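Local coordinates for protein IclR family transcriptional regulator (Brucella abortus, PDB 5WHM) that probably binds DNA through an N-terminal helix-turn-helix domain and represses transcription, with a C-terminal GAF-like domain that, as in other IclR-family regulators, probably senses a small-molecule effector, at residues L151-A161 against Y205-H213; R214-P222 against V232-P243. All coordinates share one frame; numbering follows the deposited sequence.

Contact 1 (151-161 against 205-213) and contact 2 (214-222 against 232-243) follow each other along the chain, and their centres lie about 9 Å apart. Strand 206-209 of contact 1 is the sheet neighbour of strand 216-225 of contact 2, and Cys206 O lies 2.7 Å from Ala220 N. The two contacts also share an acetate, probably from the crystallisation liquor: contact 1 supplies Ser157 and Val158, contact 2 supplies Asn234 and possibly, by a weak bond, Ser218. Ser157 OG and Ser218 OG, 2.7 Å apart, link the two sets of acetate-binding residues. A carboxylate held here is consistent with the effector pocket of IclR-type C-terminal domains.

Contact 1. Residues L151-A161 against Y205-H213; sequences LPLAGSSVGRA and YCLSIGEWH. With ACY (acetic acid), chain J.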
# COMPACT_ATOMS: atom_id res chain seq x y z
N LEU C 151 7.40 -8.54 9.36
CA LEU C 151 8.20 -9.21 10.39
C LEU C 151 9.05 -10.27 9.72
O LEU C 151 8.59 -10.94 8.79
CB LEU C 151 7.31 -9.89 11.45
CG LEU C 151 6.58 -8.95 12.40
CD1 LEU C 151 5.28 -9.52 12.89
CD2 LEU C 151 7.46 -8.73 13.58
N PRO C 152 10.27 -10.49 10.21
CA PRO C 152 11.08 -11.60 9.68
C PRO C 152 10.42 -12.94 9.95
O PRO C 152 9.70 -13.13 10.94
CB PRO C 152 12.42 -11.46 10.44
CG PRO C 152 12.03 -10.76 11.74
CD PRO C 152 10.94 -9.79 11.32
N LEU C 153 10.72 -13.90 9.07
CA LEU C 153 10.08 -15.21 9.11
C LEU C 153 10.49 -16.01 10.35
O LEU C 153 9.64 -16.52 11.08
CB LEU C 153 10.45 -15.97 7.83
CG LEU C 153 9.39 -16.77 7.09
CD1 LEU C 153 8.18 -15.92 6.89
CD2 LEU C 153 9.93 -17.29 5.74
N ALA C 154 11.79 -16.14 10.61
CA ALA C 154 12.26 -17.23 11.46
C ALA C 154 12.06 -16.99 12.96
O ALA C 154 11.97 -17.98 13.71
CB ALA C 154 13.74 -17.51 11.17
N GLY C 155 12.00 -15.75 13.41
CA GLY C 155 11.95 -15.49 14.84
C GLY C 155 10.61 -15.01 15.37
O GLY C 155 10.42 -14.90 16.58
N SER C 156 9.67 -14.73 14.46
CA SER C 156 8.35 -14.26 14.84
C SER C 156 7.38 -15.42 14.97
O SER C 156 7.47 -16.41 14.26
CB SER C 156 7.79 -13.26 13.82
OG SER C 156 7.66 -13.85 12.53
N SER C 157 6.39 -15.26 15.85
CA SER C 157 5.36 -16.28 15.93
C SER C 157 4.63 -16.43 14.59
O SER C 157 4.32 -17.55 14.16
CB SER C 157 4.40 -15.96 17.09
OG SER C 157 3.36 -15.09 16.72
N VAL C 158 4.36 -15.31 13.90
CA VAL C 158 3.62 -15.41 12.64
C VAL C 158 4.43 -16.17 11.59
O VAL C 158 3.88 -17.00 10.87
CB VAL C 158 3.19 -14.03 12.12
CG1 VAL C 158 1.94 -13.58 12.84
CG2 VAL C 158 4.31 -12.98 12.26
N GLY C 159 5.74 -15.90 11.51
CA GLY C 159 6.57 -16.60 10.54
C GLY C 159 6.69 -18.09 10.82
O GLY C 159 6.71 -18.91 9.90
N ARG C 160 6.80 -18.45 12.10
CA ARG C 160 6.92 -19.85 12.50
C ARG C 160 5.66 -20.63 12.15
O ARG C 160 5.73 -21.74 11.61
CB ARG C 160 7.21 -19.93 14.00
CG ARG C 160 8.64 -19.51 14.33
CD ARG C 160 8.85 -19.13 15.77
NE ARG C 160 10.26 -18.95 16.07
CZ ARG C 160 10.75 -18.78 17.30
NH1 ARG C 160 9.93 -18.75 18.35
NH2 ARG C 160 12.06 -18.64 17.46
N ALA C 161 4.50 -20.06 12.46
CA ALA C 161 3.25 -20.72 12.13
C ALA C 161 3.10 -20.87 10.63
O ALA C 161 2.58 -21.87 10.14
CB ALA C 161 2.06 -19.92 12.70
N TYR C 205 -0.30 -24.29 17.87
CA TYR C 205 0.13 -22.91 17.70
C TYR C 205 1.64 -22.87 17.67
O TYR C 205 2.33 -23.87 17.96
CB TYR C 205 -0.41 -22.03 18.84
CG TYR C 205 -0.01 -22.56 20.21
CD1 TYR C 205 1.29 -22.45 20.68
CD2 TYR C 205 -0.95 -23.16 21.03
CE1 TYR C 205 1.66 -22.99 21.98
CE2 TYR C 205 -0.60 -23.67 22.30
CZ TYR C 205 0.70 -23.55 22.76
OH TYR C 205 1.02 -24.05 24.01
N CYS C 206 2.17 -21.69 17.36
CA CYS C 206 3.59 -21.37 17.48
C CYS C 206 3.75 -20.17 18.40
O CYS C 206 2.99 -19.21 18.30
CB CYS C 206 4.23 -21.04 16.11
SG CYS C 206 4.47 -22.51 15.08
N LEU C 207 4.78 -20.19 19.24
CA LEU C 207 5.13 -19.08 20.10
C LEU C 207 6.37 -18.36 19.60
O LEU C 207 7.24 -18.93 18.92
CB LEU C 207 5.42 -19.54 21.54
CG LEU C 207 4.35 -20.38 22.23
CD1 LEU C 207 4.83 -21.03 23.56
CD2 LEU C 207 3.17 -19.46 22.47
N SER C 208 6.48 -17.09 20.00
CA SER C 208 7.75 -16.38 20.00
C SER C 208 7.85 -15.66 21.34
O SER C 208 7.30 -14.57 21.50
CB SER C 208 7.87 -15.39 18.85
OG SER C 208 9.13 -14.74 18.94
N ILE C 209 8.53 -16.28 22.30
CA ILE C 209 8.71 -15.69 23.63
C ILE C 209 10.00 -14.87 23.59
O ILE C 209 11.10 -15.36 23.89
CB ILE C 209 8.75 -16.76 24.73
CG1 ILE C 209 7.50 -17.63 24.67
CG2 ILE C 209 8.93 -16.12 26.10
CD1 ILE C 209 6.21 -16.83 24.74
N GLY C 210 9.85 -13.59 23.23
CA GLY C 210 10.97 -12.67 23.13
C GLY C 210 11.98 -13.01 22.05
O GLY C 210 13.13 -12.55 22.12
N GLU C 211 11.60 -13.79 21.04
CA GLU C 211 12.55 -14.23 20.03
C GLU C 211 12.48 -13.39 18.75
O GLU C 211 13.23 -13.66 17.80
CB GLU C 211 12.32 -15.71 19.73
CG GLU C 211 12.59 -16.60 20.94
CD GLU C 211 12.00 -18.00 20.80
OE1 GLU C 211 10.81 -18.21 21.18
OE2 GLU C 211 12.74 -18.86 20.29
N TRP C 212 11.61 -12.39 18.71
CA TRP C 212 11.67 -11.36 17.70
C TRP C 212 12.19 -10.06 18.31
O TRP C 212 13.26 -9.58 17.90
CB TRP C 212 10.30 -11.14 17.04
CG TRP C 212 10.26 -9.85 16.25
CD1 TRP C 212 11.03 -9.51 15.17
CD2 TRP C 212 9.43 -8.72 16.52
NE1 TRP C 212 10.71 -8.24 14.74
CE2 TRP C 212 9.74 -7.73 15.56
CE3 TRP C 212 8.45 -8.44 17.48
CZ2 TRP C 212 9.10 -6.50 15.52
CZ3 TRP C 212 7.81 -7.22 17.44
CH2 TRP C 212 8.14 -6.26 16.47
N HIS C 213 11.48 -9.50 19.28
CA HIS C 213 11.95 -8.41 20.14
C HIS C 213 11.94 -8.90 21.58
O HIS C 213 11.01 -9.58 22.00
CB HIS C 213 11.08 -7.16 20.01
CG HIS C 213 11.41 -6.30 18.84
ND1 HIS C 213 10.69 -5.15 18.54
CD2 HIS C 213 12.37 -6.40 17.89
CE1 HIS C 213 11.20 -4.59 17.45
NE2 HIS C 213 12.22 -5.33 17.04
C ACY J . 5.26 -12.20 16.54
O ACY J . 4.42 -12.81 15.84
OXT ACY J . 6.25 -12.74 17.12
CH3 ACY J . 5.09 -10.71 16.71
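Charge pairing joins Arg160 to Glu211 by an end-on, two-nitrogen grip: NH1 of Arg160 lies 3.0 Å from OE1 of Glu211 and NH2 lies 2.9 Å from OE2. Both oxygens sit near the guanidinium plane, yet the carboxylate is met from above its own plane, the two groups being turned 69° apart. Arg160 NH1 also donates to Leu207 O (2.8 Å), in the guanidinium plane, and its NE donates to Ala154 O, so three partners fix the guanidinium's rotation. Glu211 OE1 is held in turn by Ile209 N through its anti lone pair.

Among neutral hydrogen bonds, a chi1 of 179° swings Ser208 OG away from its own N, and it donates to Gly155 O at 2.7 Å. Ser156 N-caps the helix: its OG accepts from Gly159 N (3.0 Å) and donates to Pro152 O. Here the acetate takes Ser157 N on OXT at 2.8 Å, and Ser157 OG and Val158 N on its other oxygen.

Leu151 CD2 lies over one face of the Trp212 indole, a CH-pi placement whose apparent closeness is doubtful, while Pro152 CG approaches Trp212 CD1 at 3.8 Å. Cys206 packs against Arg160 and Ala161.

Helix 157-165 runs roughly antiparallel to edge strand 206-209 (151°), the segment axes coming within 7.0 Å; helix 186-203 touches Arg160, and strand 216-225 continues the sheet beside Ser208.

Contact 2. Residues R214-P222 against V232-P243; sequences RDVNSVAVP and VFNCGGPSFQLP. With ACY (acetic acid), chain J.
Asn217 and Ser239 meet at the open end of an antiparallel beta hairpin, strands 216-225 and 229-238, in the GAF-like domain; Asn217-Gly237, Val219-Cys235 and Val221-Phe233 are its hydrogen-bonded pairs, each joined by two backbone bonds. The Asn217 amide lies alongside Ser239 CB, which is 3.3 Å from ND2. With CG anti to the carbonyl carbon (chi1 -62°), the amide reaches past the strand, and Asn217 ND2 donates to Leu242 O at 2.9 Å, an acceptor lying in the amide plane. This ties the turn after the second strand back to the first.

Ser218, Ala220 and Pro222 face the same side as Asn234 and Val232, toward helix 157-165. Val219, Val221, Phe233 and Cys235 point to the other side, where helices 244-265 and 101-115 pack on Phe233 and Cys235 and Tyr205 meets Val219. Gly236 CA comes within 3.7 Å of Ser218 CA.

On the first face, Asn234 ND2 bonds both Tyr131 OH and the acetate O, the latter 3.2 Å away. Ser218 OG, paired with Ser157 OG, makes at most a weak bond to that acetate oxygen. Ala220 CB touches Val232 CG1 at 3.9 Å.

Before the first strand, Asp215 O accepts from Ser239 N at 2.8 Å, the donor lying 48° above the carbonyl plane.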
# COMPACT_ATOMS: atom_id res chain seq x y z
N ARG C 214 12.97 -8.50 22.34
CA ARG C 214 13.25 -9.11 23.64
C ARG C 214 12.06 -9.07 24.59
O ARG C 214 11.80 -10.04 25.31
CB ARG C 214 14.47 -8.44 24.29
CG ARG C 214 15.83 -8.89 23.75
CD ARG C 214 16.96 -8.04 24.34
NE ARG C 214 18.31 -8.52 24.00
CZ ARG C 214 18.98 -8.18 22.90
NH1 ARG C 214 18.43 -7.37 22.01
NH2 ARG C 214 20.20 -8.65 22.69
N ASP C 215 11.32 -7.96 24.61
CA ASP C 215 10.23 -7.78 25.56
C ASP C 215 8.84 -7.93 24.94
O ASP C 215 7.86 -7.42 25.49
CB ASP C 215 10.34 -6.41 26.25
CG ASP C 215 11.65 -6.24 26.98
OD1 ASP C 215 11.89 -6.96 27.97
OD2 ASP C 215 12.44 -5.39 26.53
N VAL C 216 8.74 -8.64 23.82
CA VAL C 216 7.46 -8.95 23.19
C VAL C 216 7.29 -10.47 23.19
O VAL C 216 8.21 -11.20 22.83
CB VAL C 216 7.40 -8.37 21.76
CG1 VAL C 216 6.17 -8.88 21.02
CG2 VAL C 216 7.38 -6.82 21.81
N ASN C 217 6.11 -10.93 23.62
CA ASN C 217 5.74 -12.34 23.49
C ASN C 217 4.49 -12.43 22.62
O ASN C 217 3.64 -11.54 22.64
CB ASN C 217 5.43 -12.99 24.82
CG ASN C 217 6.62 -13.01 25.74
OD1 ASN C 217 7.76 -12.84 25.33
ND2 ASN C 217 6.35 -13.24 27.02
N SER C 218 4.36 -13.55 21.91
CA SER C 218 3.26 -13.67 20.97
C SER C 218 3.04 -15.13 20.62
O SER C 218 3.94 -15.97 20.77
CB SER C 218 3.57 -12.81 19.72
OG SER C 218 2.83 -13.25 18.60
N VAL C 219 1.81 -15.43 20.21
CA VAL C 219 1.43 -16.79 19.81
C VAL C 219 0.71 -16.65 18.48
O VAL C 219 0.02 -15.65 18.26
CB VAL C 219 0.51 -17.47 20.86
CG1 VAL C 219 -0.75 -16.64 21.11
CG2 VAL C 219 0.14 -18.91 20.47
N ALA C 220 0.87 -17.63 17.60
CA ALA C 220 0.27 -17.51 16.26
C ALA C 220 -0.30 -18.85 15.83
O ALA C 220 0.19 -19.92 16.24
CB ALA C 220 1.29 -17.02 15.21
N VAL C 221 -1.33 -18.78 15.00
CA VAL C 221 -2.05 -19.96 14.51
C VAL C 221 -2.28 -19.78 13.02
O VAL C 221 -2.86 -18.75 12.61
CB VAL C 221 -3.38 -20.17 15.24
CG1 VAL C 221 -4.21 -21.25 14.55
CG2 VAL C 221 -3.15 -20.52 16.72
N PRO C 222 -1.89 -20.72 12.17
CA PRO C 222 -2.07 -20.54 10.73
C PRO C 222 -3.42 -21.07 10.26
O PRO C 222 -4.09 -21.84 10.94
CB PRO C 222 -0.92 -21.36 10.13
CG PRO C 222 -0.82 -22.56 11.12
CD PRO C 222 -1.22 -22.00 12.48
N VAL C 232 -2.12 -16.20 8.61
CA VAL C 232 -1.68 -16.51 9.97
C VAL C 232 -2.24 -15.43 10.88
O VAL C 232 -2.17 -14.24 10.54
CB VAL C 232 -0.15 -16.59 10.10
CG1 VAL C 232 0.20 -17.10 11.50
CG2 VAL C 232 0.47 -17.46 9.01
N PHE C 233 -2.79 -15.85 12.02
CA PHE C 233 -3.32 -14.92 13.01
C PHE C 233 -2.44 -14.96 14.25
O PHE C 233 -1.99 -16.03 14.66
CB PHE C 233 -4.77 -15.26 13.34
CG PHE C 233 -5.67 -15.18 12.13
CD1 PHE C 233 -5.75 -16.25 11.23
CD2 PHE C 233 -6.37 -13.99 11.84
CE1 PHE C 233 -6.54 -16.14 10.05
CE2 PHE C 233 -7.17 -13.89 10.70
CZ PHE C 233 -7.27 -14.97 9.80
N ASN C 234 -2.15 -13.80 14.83
CA ASN C 234 -1.35 -13.82 16.04
C ASN C 234 -1.99 -12.93 17.10
O ASN C 234 -2.95 -12.19 16.86
CB ASN C 234 0.12 -13.41 15.81
CG ASN C 234 0.31 -11.91 15.52
OD1 ASN C 234 -0.65 -11.14 15.49
ND2 ASN C 234 1.56 -11.50 15.32
N CYS C 235 -1.44 -13.05 18.30
CA CYS C 235 -1.86 -12.23 19.42
C CYS C 235 -0.61 -12.05 20.26
O CYS C 235 0.01 -13.05 20.64
CB CYS C 235 -2.99 -12.90 20.20
SG CYS C 235 -3.51 -11.93 21.66
N GLY C 236 -0.21 -10.82 20.50
CA GLY C 236 1.10 -10.62 21.10
C GLY C 236 1.13 -9.27 21.76
O GLY C 236 0.22 -8.45 21.60
N GLY C 237 2.20 -9.04 22.52
CA GLY C 237 2.34 -7.79 23.23
C GLY C 237 3.46 -7.83 24.25
O GLY C 237 4.32 -8.70 24.22
N PRO C 238 3.47 -6.85 25.15
CA PRO C 238 4.52 -6.79 26.17
C PRO C 238 4.62 -8.08 26.96
O PRO C 238 3.61 -8.63 27.42
CB PRO C 238 4.08 -5.61 27.06
CG PRO C 238 2.90 -4.93 26.31
CD PRO C 238 2.81 -5.54 24.95
N SER C 239 5.85 -8.57 27.10
CA SER C 239 6.07 -9.86 27.73
C SER C 239 5.58 -9.89 29.17
O SER C 239 5.11 -10.93 29.63
CB SER C 239 7.56 -10.20 27.66
OG SER C 239 8.31 -9.15 28.21
N PHE C 240 5.66 -8.76 29.88
CA PHE C 240 5.16 -8.73 31.25
C PHE C 240 3.65 -8.92 31.30
O PHE C 240 3.11 -9.38 32.31
CB PHE C 240 5.57 -7.43 31.95
CG PHE C 240 4.68 -6.24 31.63
CD1 PHE C 240 3.58 -5.94 32.44
CD2 PHE C 240 4.94 -5.41 30.54
CE1 PHE C 240 2.76 -4.84 32.16
CE2 PHE C 240 4.12 -4.31 30.25
CZ PHE C 240 3.03 -4.03 31.06
N GLN C 241 2.94 -8.58 30.22
CA GLN C 241 1.50 -8.75 30.19
C GLN C 241 1.08 -10.13 29.71
O GLN C 241 0.02 -10.64 30.12
CB GLN C 241 0.89 -7.69 29.27
CG GLN C 241 -0.56 -7.89 28.98
CD GLN C 241 -1.08 -6.81 28.05
OE1 GLN C 241 -0.34 -5.90 27.66
NE2 GLN C 241 -2.35 -6.92 27.70
N LEU C 242 1.89 -10.76 28.86
CA LEU C 242 1.57 -12.03 28.22
C LEU C 242 2.68 -13.03 28.49
O LEU C 242 3.49 -13.33 27.61
CB LEU C 242 1.38 -11.86 26.71
CG LEU C 242 0.21 -10.98 26.25
CD1 LEU C 242 0.31 -10.72 24.76
CD2 LEU C 242 -1.11 -11.66 26.58
N PRO C 243 2.76 -13.56 29.71
CA PRO C 243 3.74 -14.61 29.98
C PRO C 243 3.48 -15.86 29.14
O PRO C 243 2.36 -16.08 28.66
CB PRO C 243 3.54 -14.91 31.48
CG PRO C 243 2.94 -13.65 32.02
CD PRO C 243 2.07 -13.12 30.94
C ACY J . 5.26 -12.20 16.54
O ACY J . 4.42 -12.81 15.84
OXT ACY J . 6.25 -12.74 17.12
CH3 ACY J . 5.09 -10.71 16.71